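Local coordinates for protein triacylglycerol lipase (Rhizopus niveus, PDB 1LGY) that hydrolyses the ester bonds of triacylglycerols and their partial glycerides, with a strong preference for the 1 and 3 positions, at residues 200-205 and 254-259; 172-177 and 194-199; 69-74 and 132-137; 73-78 and 138-143. All coordinates share one frame; numbering follows the deposited sequence.

Interaction 1 (200-205 and 254-259); sequences VHKRDI and ILDHLS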
loop_
_atom_site.group_PDB
_atom_site.type_symbol
_atom_site.label_atom_id
_atom_site.label_comp_id
_atom_site.label_asym_id
_atom_site.label_seq_id
_atom_site.Cartn_x
_atom_site.Cartn_y
_atom_site.Cartn_z
ATOM N N VAL A 200 -10.008 1.538 -3.206
ATOM C CA VAL A 200 -10.763 1.975 -2.031
ATOM C C VAL A 200 -12.158 1.366 -2.167
ATOM O O VAL A 200 -12.772 1.344 -3.224
ATOM C CB VAL A 200 -10.855 3.567 -1.866
ATOM C CG1 VAL A 200 -10.183 4.245 -3.023
ATOM C CG2 VAL A 200 -12.297 4.055 -1.678
ATOM N N HIS A 201 -12.642 0.867 -1.023
ATOM C CA HIS A 201 -13.886 0.156 -0.934
ATOM C C HIS A 201 -14.981 0.988 -0.334
ATOM O O HIS A 201 -15.000 1.366 0.841
ATOM C CB HIS A 201 -13.625 -1.084 -0.115
ATOM C CG HIS A 201 -14.822 -1.861 0.337
ATOM N ND1 HIS A 201 -15.552 -2.708 -0.354
ATOM C CD2 HIS A 201 -15.330 -1.777 1.600
ATOM C CE1 HIS A 201 -16.482 -3.137 0.458
ATOM N NE2 HIS A 201 -16.337 -2.568 1.629
ATOM N N LYS A 202 -15.923 1.181 -1.248
ATOM C CA LYS A 202 -17.138 1.910 -0.990
ATOM C C LYS A 202 -16.858 3.202 -0.188
ATOM O O LYS A 202 -16.055 4.053 -0.593
ATOM C CB LYS A 202 -18.126 0.914 -0.278
ATOM C CG LYS A 202 -18.252 -0.487 -0.900
ATOM C CD LYS A 202 -19.505 -1.356 -0.628
ATOM C CE LYS A 202 -19.799 -1.655 0.848
ATOM N NZ LYS A 202 -20.726 -2.774 1.052
ATOM N N ARG A 203 -17.450 3.308 0.998
ATOM C CA ARG A 203 -17.344 4.469 1.846
ATOM C C ARG A 203 -16.189 4.508 2.849
ATOM O O ARG A 203 -16.181 5.376 3.719
ATOM C CB ARG A 203 -18.716 4.586 2.520
ATOM C CG ARG A 203 -19.869 4.785 1.528
ATOM C CD ARG A 203 -21.180 4.892 2.294
ATOM N NE ARG A 203 -22.347 5.237 1.488
ATOM C CZ ARG A 203 -22.438 6.374 0.768
ATOM N NH1 ARG A 203 -21.445 7.255 0.737
ATOM N NH2 ARG A 203 -23.564 6.726 0.126
ATOM N N ASP A 204 -15.182 3.618 2.762
ATOM C CA ASP A 204 -13.977 3.609 3.605
ATOM C C ASP A 204 -13.455 5.033 3.773
ATOM O O ASP A 204 -13.259 5.699 2.760
ATOM C CB ASP A 204 -12.894 2.718 2.943
ATOM C CG ASP A 204 -11.606 2.443 3.712
ATOM O OD1 ASP A 204 -11.445 2.929 4.815
ATOM O OD2 ASP A 204 -10.740 1.721 3.236
ATOM N N ILE A 205 -13.338 5.463 5.046
ATOM C CA ILE A 205 -12.889 6.774 5.495
ATOM C C ILE A 205 -11.441 7.080 5.149
ATOM O O ILE A 205 -11.106 8.243 4.882
ATOM C CB ILE A 205 -12.781 7.062 7.031
ATOM C CG1 ILE A 205 -13.786 6.314 7.769
ATOM C CG2 ILE A 205 -12.933 8.576 7.307
ATOM C CD1 ILE A 205 -13.976 6.799 9.224
ATOM N N ILE A 254 -15.820 3.781 8.848
ATOM C CA ILE A 254 -14.600 3.026 9.102
ATOM C C ILE A 254 -14.816 1.558 8.865
ATOM O O ILE A 254 -13.869 0.798 8.661
ATOM C CB ILE A 254 -14.097 3.269 10.562
ATOM C CG1 ILE A 254 -12.757 2.590 10.763
ATOM C CG2 ILE A 254 -15.129 2.789 11.567
ATOM C CD1 ILE A 254 -11.572 3.299 10.075
ATOM N N LEU A 255 -16.091 1.166 8.834
ATOM C CA LEU A 255 -16.421 -0.242 8.684
ATOM C C LEU A 255 -16.095 -0.793 7.287
ATOM O O LEU A 255 -15.772 -1.978 7.086
ATOM C CB LEU A 255 -17.920 -0.382 9.109
ATOM C CG LEU A 255 -18.265 -0.400 10.644
ATOM C CD1 LEU A 255 -18.256 0.994 11.252
ATOM C CD2 LEU A 255 -19.693 -0.879 10.866
ATOM N N ASP A 256 -16.036 0.088 6.286
ATOM C CA ASP A 256 -15.745 -0.366 4.937
ATOM C C ASP A 256 -14.246 -0.505 4.787
ATOM O O ASP A 256 -13.744 -1.064 3.818
ATOM C CB ASP A 256 -16.298 0.633 3.921
ATOM C CG ASP A 256 -17.815 0.829 3.853
ATOM O OD1 ASP A 256 -18.495 0.581 4.850
ATOM O OD2 ASP A 256 -18.336 1.265 2.820
ATOM N N HIS A 257 -13.489 0.010 5.760
ATOM C CA HIS A 257 -12.063 -0.178 5.822
ATOM C C HIS A 257 -11.660 -1.623 6.116
ATOM O O HIS A 257 -10.581 -2.092 5.717
ATOM C CB HIS A 257 -11.600 0.718 6.879
ATOM C CG HIS A 257 -10.134 0.929 6.907
ATOM N ND1 HIS A 257 -9.343 0.974 5.865
ATOM C CD2 HIS A 257 -9.399 1.090 8.029
ATOM C CE1 HIS A 257 -8.129 1.151 6.284
ATOM N NE2 HIS A 257 -8.175 1.219 7.585
ATOM N N LEU A 258 -12.597 -2.322 6.806
ATOM C CA LEU A 258 -12.373 -3.646 7.367
ATOM C C LEU A 258 -12.564 -4.877 6.512
ATOM O O LEU A 258 -12.400 -5.951 7.056
ATOM C CB LEU A 258 -13.238 -3.794 8.621
ATOM C CG LEU A 258 -12.699 -3.353 10.020
ATOM C CD1 LEU A 258 -11.967 -2.029 9.958
ATOM C CD2 LEU A 258 -13.867 -3.190 10.966
ATOM N N SER A 259 -12.918 -4.769 5.241
ATOM C CA SER A 259 -12.961 -5.912 4.349
ATOM C C SER A 259 -12.803 -5.428 2.933
ATOM O O SER A 259 -13.286 -4.361 2.659
ATOM C CB SER A 259 -14.274 -6.655 4.442
ATOM O OG SER A 259 -15.310 -5.693 4.608
#
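His257 turns its ND1 to the carboxylate of Asp204 and gives OD2 a hydrogen bond of 3.1 Å. The donor comes to the syn side of OD2, somewhat out of plane, and carboxylate and imidazole planes stand 40° apart. Asp204 CG is anti to its own backbone N (chi1 -174°), a torsion that carries the carboxylate across to the histidine. Here the packing is tight and buried: OD2 also bonds to Tyr260 OH and OD1 to the backbone N of Val206, so both oxygens are held, and NE2 on the far side of the ring bonds to Ser145 OG. Asp256 CB packs 3.4 Å from Asp204 N, at the type II' beta turn from His201 to Asp204. Toward solvent the contact loosens. Asp256 OD2 takes the backbone N-H of Arg203 at 2.9 Å, on the anti side, tilted from the carboxylate plane, while Lys202 NZ stays 5.0 Å from that oxygen and the extended Arg203 chain leads away to Phe251 O. At the other end Ile205 CD1 rests on Ile254 CB at 3.8 Å. Asp256 probably binds calcium, as in related lipases. With Ser145, the Asp204-His257 pair forms the Ser-His-Asp catalytic triad of an alpha/beta-hydrolase lipase.

Interaction 2 (172-177 and 194-199); sequences IFTVGG and IPFQRT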
loop_
_atom_site.group_PDB
_atom_site.type_symbol
_atom_site.label_atom_id
_atom_site.label_comp_id
_atom_site.label_asym_id
_atom_site.label_seq_id
_atom_site.Cartn_x
_atom_site.Cartn_y
_atom_site.Cartn_z
ATOM N N ILE A 172 3.426 -1.019 -7.305
ATOM C CA ILE A 172 2.991 -0.657 -5.953
ATOM C C ILE A 172 1.498 -0.864 -5.928
ATOM O O ILE A 172 0.855 -0.362 -6.839
ATOM C CB ILE A 172 3.166 0.844 -5.552
ATOM C CG1 ILE A 172 4.581 1.297 -5.556
ATOM C CG2 ILE A 172 2.735 1.005 -4.090
ATOM C CD1 ILE A 172 4.670 2.818 -5.557
ATOM N N PHE A 173 0.918 -1.516 -4.900
ATOM C CA PHE A 173 -0.526 -1.711 -4.808
ATOM C C PHE A 173 -1.045 -1.373 -3.438
ATOM O O PHE A 173 -0.431 -1.868 -2.502
ATOM C CB PHE A 173 -0.889 -3.142 -5.061
ATOM C CG PHE A 173 -0.929 -3.497 -6.528
ATOM C CD1 PHE A 173 0.248 -3.797 -7.219
ATOM C CD2 PHE A 173 -2.154 -3.599 -7.173
ATOM C CE1 PHE A 173 0.187 -4.207 -8.559
ATOM C CE2 PHE A 173 -2.201 -4.004 -8.507
ATOM C CZ PHE A 173 -1.040 -4.308 -9.195
ATOM N N THR A 174 -2.071 -0.562 -3.195
ATOM C CA THR A 174 -2.551 -0.454 -1.823
ATOM C C THR A 174 -4.060 -0.590 -1.729
ATOM O O THR A 174 -4.776 -0.256 -2.655
ATOM C CB THR A 174 -2.139 0.922 -1.149
ATOM O OG1 THR A 174 -2.920 1.949 -1.746
ATOM C CG2 THR A 174 -0.686 1.301 -1.335
ATOM N N VAL A 175 -4.614 -1.137 -0.666
ATOM C CA VAL A 175 -6.059 -1.079 -0.462
ATOM C C VAL A 175 -6.275 -0.228 0.805
ATOM O O VAL A 175 -5.506 -0.401 1.711
ATOM C CB VAL A 175 -6.726 -2.493 -0.247
ATOM C CG1 VAL A 175 -6.714 -3.274 -1.529
ATOM C CG2 VAL A 175 -5.990 -3.306 0.783
ATOM N N GLY A 176 -7.208 0.728 0.938
ATOM C CA GLY A 176 -7.421 1.484 2.185
ATOM C C GLY A 176 -6.383 2.567 2.489
ATOM O O GLY A 176 -6.419 3.180 3.548
ATOM N N GLY A 177 -5.467 2.884 1.575
ATOM C CA GLY A 177 -4.390 3.815 1.838
ATOM C C GLY A 177 -4.811 5.248 2.137
ATOM O O GLY A 177 -5.595 5.828 1.401
ATOM N N ILE A 194 6.146 4.576 -12.050
ATOM C CA ILE A 194 5.936 3.338 -11.317
ATOM C C ILE A 194 4.431 3.118 -11.299
ATOM O O ILE A 194 3.704 4.039 -10.925
ATOM C CB ILE A 194 6.460 3.480 -9.896
ATOM C CG1 ILE A 194 7.937 3.781 -9.908
ATOM C CG2 ILE A 194 6.158 2.197 -9.123
ATOM C CD1 ILE A 194 8.746 2.757 -10.730
ATOM N N PRO A 195 3.855 1.999 -11.741
ATOM C CA PRO A 195 2.422 1.766 -11.570
ATOM C C PRO A 195 1.995 1.696 -10.126
ATOM O O PRO A 195 2.526 0.964 -9.302
ATOM C CB PRO A 195 2.153 0.526 -12.322
ATOM C CG PRO A 195 3.495 -0.085 -12.500
ATOM C CD PRO A 195 4.418 1.091 -12.711
ATOM N N PHE A 196 1.054 2.560 -9.813
ATOM C CA PHE A 196 0.470 2.641 -8.494
ATOM C C PHE A 196 -1.035 2.512 -8.659
ATOM O O PHE A 196 -1.667 3.303 -9.352
ATOM C CB PHE A 196 0.897 3.983 -7.947
ATOM C CG PHE A 196 0.393 4.293 -6.555
ATOM C CD1 PHE A 196 0.244 3.304 -5.618
ATOM C CD2 PHE A 196 0.076 5.604 -6.235
ATOM C CE1 PHE A 196 -0.224 3.625 -4.340
ATOM C CE2 PHE A 196 -0.386 5.929 -4.985
ATOM C CZ PHE A 196 -0.535 4.939 -4.046
ATOM N N GLN A 197 -1.610 1.525 -8.002
ATOM C CA GLN A 197 -3.015 1.238 -8.061
ATOM C C GLN A 197 -3.630 1.419 -6.680
ATOM O O GLN A 197 -3.374 0.550 -5.851
ATOM C CB GLN A 197 -3.194 -0.182 -8.490
ATOM C CG GLN A 197 -2.724 -0.552 -9.876
ATOM C CD GLN A 197 -3.625 -0.000 -10.960
ATOM O OE1 GLN A 197 -4.849 0.110 -10.797
ATOM N NE2 GLN A 197 -3.003 0.356 -12.089
ATOM N N ARG A 198 -4.443 2.467 -6.381
ATOM C CA ARG A 198 -5.070 2.635 -5.100
ATOM C C ARG A 198 -6.500 2.115 -5.123
ATOM O O ARG A 198 -7.368 2.779 -5.694
ATOM C CB ARG A 198 -5.179 4.093 -4.656
ATOM C CG ARG A 198 -3.956 4.919 -4.815
ATOM C CD ARG A 198 -4.170 6.322 -4.355
ATOM N NE ARG A 198 -5.105 7.075 -5.183
ATOM C CZ ARG A 198 -6.345 7.385 -4.746
ATOM N NH1 ARG A 198 -6.758 6.989 -3.532
ATOM N NH2 ARG A 198 -7.164 8.158 -5.479
ATOM N N THR A 199 -6.795 0.942 -4.557
ATOM C CA THR A 199 -8.173 0.500 -4.434
ATOM C C THR A 199 -8.740 1.098 -3.159
ATOM O O THR A 199 -8.020 1.231 -2.169
ATOM C CB THR A 199 -8.329 -1.029 -4.322
ATOM O OG1 THR A 199 -7.923 -1.625 -5.539
ATOM C CG2 THR A 199 -9.793 -1.436 -4.104
HETATM O O HOH W 1 -5.666 2.465 -1.594
HETATM O O HOH W 2 -5.623 5.344 -1.559
#
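Thr174 O accepts from Thr199 N at 3.0 Å and Ile172 N gives to Pro195 O at the same length, Thr174 N to Gln197 O at 3.2 Å: these are the firmer rungs of a parallel ladder between strands 172-175 and 196-199. Gly176 N reaches Thr199 O just past the strand end, and the bond from Gln197 N to Ile172 O is weak. Two waters extend the polar edge. One joins Thr174 OG1 to Thr199 O and Gly177 N; the other lies in the guanidinium plane of Arg198, 2.8 Å from its NH1, and donates to Gly177 O. Thr174 OG1 meets its water from between the backbone N and carbonyl carbon (chi1 72°), which leaves CG2 to touch the edge of the Phe196 ring, in its plane, at CE1 (3.8 Å). Ile172 CG2 comes obliquely to CD1 of the same ring at 3.7 Å, and CD1 of Ile172 touches Ile194 CG2, the two side chains crossing at about a right angle. On the opposite face Gln197 lies alongside Phe173, Gln197 CG 3.8 Å from Phe173 CE2. Val175 CG1 lies against Thr199 CB; the OG1 of that threonine bonds to Ser223. Helix 11-26 packs on this face, helix 146-161 on that of Ile172. Backbone bonding thus sets the register of a beta-alpha-beta unit, while water satisfies polar groups where the chain turns off at Gly176 and Gly177, the first of them beside the catalytic Asp204.

Interaction 3 (69-74 and 132-137); sequences RSDKQK and TAHPTY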
loop_
_atom_site.group_PDB
_atom_site.type_symbol
_atom_site.label_atom_id
_atom_site.label_comp_id
_atom_site.label_asym_id
_atom_site.label_seq_id
_atom_site.Cartn_x
_atom_site.Cartn_y
_atom_site.Cartn_z
ATOM N N ARG A 69 9.824 -14.061 -1.020
ATOM C CA ARG A 69 10.142 -14.381 -2.417
ATOM C C ARG A 69 9.318 -15.586 -2.868
ATOM O O ARG A 69 8.910 -16.463 -2.104
ATOM C CB ARG A 69 11.613 -14.687 -2.547
ATOM C CG ARG A 69 12.104 -14.820 -3.966
ATOM C CD ARG A 69 13.479 -15.372 -3.907
ATOM N NE ARG A 69 13.438 -16.763 -3.510
ATOM C CZ ARG A 69 14.305 -17.240 -2.633
ATOM N NH1 ARG A 69 15.254 -16.500 -2.089
ATOM N NH2 ARG A 69 14.170 -18.472 -2.199
ATOM N N SER A 70 8.961 -15.630 -4.142
ATOM C CA SER A 70 8.131 -16.688 -4.724
ATOM C C SER A 70 8.851 -16.989 -6.012
ATOM O O SER A 70 8.811 -16.177 -6.949
ATOM C CB SER A 70 6.747 -16.232 -5.115
ATOM O OG SER A 70 6.100 -17.171 -5.963
ATOM N N ASP A 71 9.549 -18.134 -6.027
ATOM C CA ASP A 71 10.266 -18.515 -7.220
ATOM C C ASP A 71 9.362 -18.885 -8.378
ATOM O O ASP A 71 9.678 -18.663 -9.547
ATOM C CB ASP A 71 11.167 -19.642 -6.854
ATOM C CG ASP A 71 12.273 -19.159 -5.948
ATOM O OD1 ASP A 71 12.790 -18.080 -6.185
ATOM O OD2 ASP A 71 12.628 -19.857 -5.006
ATOM N N LYS A 72 8.177 -19.358 -8.002
ATOM C CA LYS A 72 7.185 -19.710 -8.981
ATOM C C LYS A 72 6.713 -18.493 -9.767
ATOM O O LYS A 72 6.758 -18.477 -10.988
ATOM C CB LYS A 72 6.054 -20.348 -8.241
ATOM C CG LYS A 72 5.177 -21.080 -9.231
ATOM C CD LYS A 72 4.288 -22.098 -8.525
ATOM C CE LYS A 72 4.947 -23.465 -8.240
ATOM N NZ LYS A 72 5.986 -23.436 -7.220
ATOM N N GLN A 73 6.270 -17.449 -9.065
ATOM C CA GLN A 73 5.788 -16.219 -9.680
ATOM C C GLN A 73 6.850 -15.190 -10.010
ATOM O O GLN A 73 6.528 -14.107 -10.518
ATOM C CB GLN A 73 4.785 -15.555 -8.783
ATOM C CG GLN A 73 3.554 -16.412 -8.698
ATOM C CD GLN A 73 2.798 -16.098 -7.434
ATOM O OE1 GLN A 73 1.780 -15.414 -7.416
ATOM N NE2 GLN A 73 3.325 -16.614 -6.343
ATOM N N LYS A 74 8.122 -15.522 -9.769
ATOM C CA LYS A 74 9.238 -14.605 -9.941
ATOM C C LYS A 74 8.976 -13.208 -9.355
ATOM O O LYS A 74 9.101 -12.176 -10.011
ATOM C CB LYS A 74 9.566 -14.546 -11.439
ATOM C CG LYS A 74 10.099 -15.910 -11.849
ATOM C CD LYS A 74 10.373 -15.945 -13.329
ATOM C CE LYS A 74 10.777 -17.369 -13.693
ATOM N NZ LYS A 74 12.199 -17.591 -13.456
ATOM N N THR A 132 19.969 -9.305 -6.300
ATOM C CA THR A 132 21.297 -9.797 -6.718
ATOM C C THR A 132 21.218 -11.339 -6.758
ATOM O O THR A 132 21.825 -12.021 -7.589
ATOM C CB THR A 132 22.423 -9.329 -5.715
ATOM O OG1 THR A 132 22.544 -7.898 -5.773
ATOM C CG2 THR A 132 23.773 -9.946 -6.053
ATOM N N ALA A 133 20.436 -11.945 -5.872
ATOM C CA ALA A 133 20.237 -13.380 -5.937
ATOM C C ALA A 133 19.339 -13.719 -7.122
ATOM O O ALA A 133 19.562 -14.696 -7.835
ATOM C CB ALA A 133 19.575 -13.874 -4.652
ATOM N N HIS A 134 18.379 -12.843 -7.408
ATOM C CA HIS A 134 17.348 -13.109 -8.395
ATOM C C HIS A 134 16.987 -11.939 -9.284
ATOM O O HIS A 134 15.948 -11.308 -9.094
ATOM C CB HIS A 134 16.097 -13.526 -7.730
ATOM C CG HIS A 134 16.256 -14.742 -6.897
ATOM N ND1 HIS A 134 16.434 -14.753 -5.590
ATOM C CD2 HIS A 134 16.202 -16.015 -7.386
ATOM C CE1 HIS A 134 16.490 -16.012 -5.252
ATOM N NE2 HIS A 134 16.350 -16.758 -6.330
ATOM N N PRO A 135 17.798 -11.680 -10.310
ATOM C CA PRO A 135 17.847 -10.453 -11.087
ATOM C C PRO A 135 16.751 -10.221 -12.101
ATOM O O PRO A 135 16.628 -9.114 -12.631
ATOM C CB PRO A 135 19.173 -10.501 -11.738
ATOM C CG PRO A 135 19.898 -11.670 -11.148
ATOM C CD PRO A 135 18.762 -12.613 -10.842
ATOM N N THR A 136 16.027 -11.315 -12.369
ATOM C CA THR A 136 14.935 -11.363 -13.331
ATOM C C THR A 136 13.555 -11.180 -12.696
ATOM O O THR A 136 12.539 -11.078 -13.372
ATOM C CB THR A 136 14.959 -12.717 -14.075
ATOM O OG1 THR A 136 14.569 -13.746 -13.143
ATOM C CG2 THR A 136 16.350 -12.996 -14.665
ATOM N N TYR A 137 13.506 -11.230 -11.371
ATOM C CA TYR A 137 12.283 -11.076 -10.605
ATOM C C TYR A 137 11.887 -9.627 -10.408
ATOM O O TYR A 137 12.726 -8.720 -10.410
ATOM C CB TYR A 137 12.477 -11.705 -9.271
ATOM C CG TYR A 137 12.641 -13.212 -9.193
ATOM C CD1 TYR A 137 13.032 -13.987 -10.284
ATOM C CD2 TYR A 137 12.419 -13.813 -7.944
ATOM C CE1 TYR A 137 13.206 -15.352 -10.131
ATOM C CE2 TYR A 137 12.587 -15.183 -7.783
ATOM C CZ TYR A 137 12.972 -15.945 -8.883
ATOM O OH TYR A 137 13.028 -17.325 -8.757
#
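Tyr137 lays its ring across Lys74 and sends its hydroxyl on to Asp71. Lys74 CA sits over the centre of one face, 3.7 Å from the centroid and 8° off the ring normal, a CH-pi contact; CB and CG continue over the same side, with CG 3.6 Å from CE1. The two side chains cross at about a right angle, and the closest contacts come from CA, CB and CG of the lysine. His134 CB covers the opposite face of the ring, which is thereby held between the two residues. At the far end Tyr137 OH donates to Asp71 OD1 at 2.7 Å, reaching the anti side of that oxygen 30° out of the carboxylate plane. The same OD1 takes a weak bond from Arg69 NE as part of a salt bridge, and OD2 forms another with Lys51 NZ, so both carboxylate oxygens have partners.

Arg69 CD lies 3.4 Å from His134 CE1, and the bend at chi3 (71°) turns the guanidinium so that CE1 of His134 lies over one of its faces. Arg69 CG meets the edge of the tyrosine at CE2 (3.9 Å), while NH1 bonds to Gln130 OE1. Ser70 OG, bonded to Asp49, also accepts from Gln73 N at 3.1 Å, an ST motif. The contact joins the connection between antiparallel strands 63-70 and 75-81 to the turn that links helix 110-133 with strand 138-144, with strand 51-58 beside Arg69.

Interaction 4 (73-78 and 138-143); sequences QKTIYL and KVIVTG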
loop_
_atom_site.group_PDB
_atom_site.type_symbol
_atom_site.label_atom_id
_atom_site.label_comp_id
_atom_site.label_asym_id
_atom_site.label_seq_id
_atom_site.Cartn_x
_atom_site.Cartn_y
_atom_site.Cartn_z
ATOM N N GLN A 73 6.270 -17.449 -9.065
ATOM C CA GLN A 73 5.788 -16.219 -9.680
ATOM C C GLN A 73 6.850 -15.190 -10.010
ATOM O O GLN A 73 6.528 -14.107 -10.518
ATOM C CB GLN A 73 4.785 -15.555 -8.783
ATOM C CG GLN A 73 3.554 -16.412 -8.698
ATOM C CD GLN A 73 2.798 -16.098 -7.434
ATOM O OE1 GLN A 73 1.780 -15.414 -7.416
ATOM N NE2 GLN A 73 3.325 -16.614 -6.343
ATOM N N LYS A 74 8.122 -15.522 -9.769
ATOM C CA LYS A 74 9.238 -14.605 -9.941
ATOM C C LYS A 74 8.976 -13.208 -9.355
ATOM O O LYS A 74 9.101 -12.176 -10.011
ATOM C CB LYS A 74 9.566 -14.546 -11.439
ATOM C CG LYS A 74 10.099 -15.910 -11.849
ATOM C CD LYS A 74 10.373 -15.945 -13.329
ATOM C CE LYS A 74 10.777 -17.369 -13.693
ATOM N NZ LYS A 74 12.199 -17.591 -13.456
ATOM N N THR A 75 8.573 -13.177 -8.089
ATOM C CA THR A 75 8.262 -11.932 -7.431
ATOM C C THR A 75 8.816 -11.964 -6.032
ATOM O O THR A 75 8.876 -12.993 -5.376
ATOM C CB THR A 75 6.752 -11.719 -7.355
ATOM O OG1 THR A 75 6.197 -11.936 -8.642
ATOM C CG2 THR A 75 6.422 -10.296 -6.974
ATOM N N ILE A 76 9.268 -10.782 -5.659
ATOM C CA ILE A 76 9.750 -10.443 -4.350
ATOM C C ILE A 76 8.716 -9.437 -3.915
ATOM O O ILE A 76 8.570 -8.388 -4.541
ATOM C CB ILE A 76 11.081 -9.730 -4.388
ATOM C CG1 ILE A 76 12.085 -10.575 -5.086
ATOM C CG2 ILE A 76 11.550 -9.461 -2.960
ATOM C CD1 ILE A 76 13.145 -9.648 -5.634
ATOM N N TYR A 77 7.998 -9.789 -2.854
ATOM C CA TYR A 77 6.922 -8.984 -2.306
ATOM C C TYR A 77 7.403 -8.200 -1.114
ATOM O O TYR A 77 8.093 -8.795 -0.301
ATOM C CB TYR A 77 5.774 -9.872 -1.835
ATOM C CG TYR A 77 4.959 -10.528 -2.944
ATOM C CD1 TYR A 77 3.953 -9.797 -3.578
ATOM C CD2 TYR A 77 5.193 -11.846 -3.320
ATOM C CE1 TYR A 77 3.186 -10.366 -4.583
ATOM C CE2 TYR A 77 4.416 -12.429 -4.323
ATOM C CZ TYR A 77 3.428 -11.678 -4.940
ATOM O OH TYR A 77 2.672 -12.230 -5.938
ATOM N N LEU A 78 7.069 -6.918 -0.954
ATOM C CA LEU A 78 7.446 -6.175 0.230
ATOM C C LEU A 78 6.068 -5.817 0.787
ATOM O O LEU A 78 5.283 -5.204 0.055
ATOM C CB LEU A 78 8.136 -4.938 -0.138
ATOM C CG LEU A 78 9.226 -4.257 0.683
ATOM C CD1 LEU A 78 9.265 -2.824 0.157
ATOM C CD2 LEU A 78 9.008 -4.309 2.189
ATOM N N LYS A 138 10.579 -9.453 -10.238
ATOM C CA LYS A 138 9.978 -8.156 -10.016
ATOM C C LYS A 138 9.606 -7.960 -8.543
ATOM O O LYS A 138 9.323 -8.909 -7.824
ATOM C CB LYS A 138 8.692 -7.948 -10.842
ATOM C CG LYS A 138 8.264 -9.071 -11.794
ATOM C CD LYS A 138 6.836 -8.840 -12.307
ATOM C CE LYS A 138 6.882 -7.689 -13.336
ATOM N NZ LYS A 138 7.597 -8.013 -14.575
ATOM N N VAL A 139 9.535 -6.701 -8.103
ATOM C CA VAL A 139 9.225 -6.358 -6.734
ATOM C C VAL A 139 7.820 -5.806 -6.656
ATOM O O VAL A 139 7.487 -4.804 -7.285
ATOM C CB VAL A 139 10.199 -5.323 -6.228
ATOM C CG1 VAL A 139 10.056 -5.249 -4.710
ATOM C CG2 VAL A 139 11.619 -5.673 -6.602
ATOM N N ILE A 140 6.904 -6.462 -5.978
ATOM C CA ILE A 140 5.596 -5.833 -5.770
ATOM C C ILE A 140 5.519 -5.281 -4.372
ATOM O O ILE A 140 5.790 -6.050 -3.485
ATOM C CB ILE A 140 4.521 -6.854 -5.990
ATOM C CG1 ILE A 140 4.658 -7.188 -7.490
ATOM C CG2 ILE A 140 3.172 -6.395 -5.512
ATOM C CD1 ILE A 140 3.630 -8.056 -8.209
ATOM N N VAL A 141 5.164 -4.019 -4.094
ATOM C CA VAL A 141 5.099 -3.485 -2.721
ATOM C C VAL A 141 3.648 -3.353 -2.365
ATOM O O VAL A 141 2.877 -2.882 -3.198
ATOM C CB VAL A 141 5.744 -2.108 -2.616
ATOM C CG1 VAL A 141 5.840 -1.730 -1.155
ATOM C CG2 VAL A 141 7.141 -2.123 -3.281
ATOM N N THR A 142 3.218 -3.732 -1.179
ATOM C CA THR A 142 1.800 -3.634 -0.911
ATOM C C THR A 142 1.438 -3.471 0.547
ATOM O O THR A 142 2.246 -3.748 1.428
ATOM C CB THR A 142 1.125 -4.885 -1.522
ATOM O OG1 THR A 142 -0.221 -4.492 -1.692
ATOM C CG2 THR A 142 1.137 -6.126 -0.696
ATOM N N GLY A 143 0.214 -2.990 0.784
ATOM C CA GLY A 143 -0.288 -2.881 2.137
ATOM C C GLY A 143 -1.702 -2.324 2.201
ATOM O O GLY A 143 -2.251 -1.788 1.254
#
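Two neighbouring parallel strands of the central alpha/beta-hydrolase sheet meet here, 75-78 and 138-143, the second running on toward the nucleophile Ser145. Ile76 is the hub of the ladder: its N gives to Lys138 O at 2.9 Å, almost straight (171°), and its O takes Ile140 N at the same distance. Leu78 repeats the pattern, N to Ile140 O and O to Thr142 N, the latter at 2.8 Å. Before the strand proper Lys74 O accepts from Lys138 N; Lys74 and Thr75 both face Ser70 of the neighbouring antiparallel strand 63-70 in a G1 beta bulge. Short CA-H...O contacts fill the intervals, among them Val139 CA to Ile76 O.

On one face the Tyr77 ring lies alongside Ile140, its CD1 3.8 Å from Ile140 CB, while Thr75 CG2 sits over the centre of the ring and also touches Ile140 CG1 at 3.6 Å. That methyl is anti to the backbone N of Thr75; OG1, on the N side (chi1 -49°), is thereby placed to donate to Gln73 O from above the carbonyl plane. On the other face Leu78 and Val141 point the same way, Leu78 CD1 against Val141 CG1 at 3.8 Å, whereas Ile76 and Val139 touch more loosely.

Helix 11-26 lies over the face of Tyr77 and Ile140, where Lys19 bonds to Tyr77 OH. Helices 110-133 and 146-161 cover the other. Strand 63-70 flanks 75-78, and strand 170-175 flanks 138-143.

In the fold
Interactions 2 and 4 lie in the same central sheet, interaction 3 sits at the strand ends beyond interaction 4, and interaction 1 lies where strand 196-201 runs out into the loop that carries Asp204. Interactions 3 and 4 share Gln73 and Lys74, their centres about 9 Å apart. Interaction 4 passes to interaction 2 through neighbouring strands, with Phe173 N 2.9 Å from Val141 O and Phe173 O 2.8 Å from Thr142 OG1, both probable hydrogen bonds. Interaction 2 in turn touches interaction 1, Gly176 CA packing 3.5 Å from Asp204 OD2. Strand 138-144 leads to Ser145, whose side chain is about 3 Å from that of His257. Interaction 3 is remote, its centre about 33 Å from that of interaction 1.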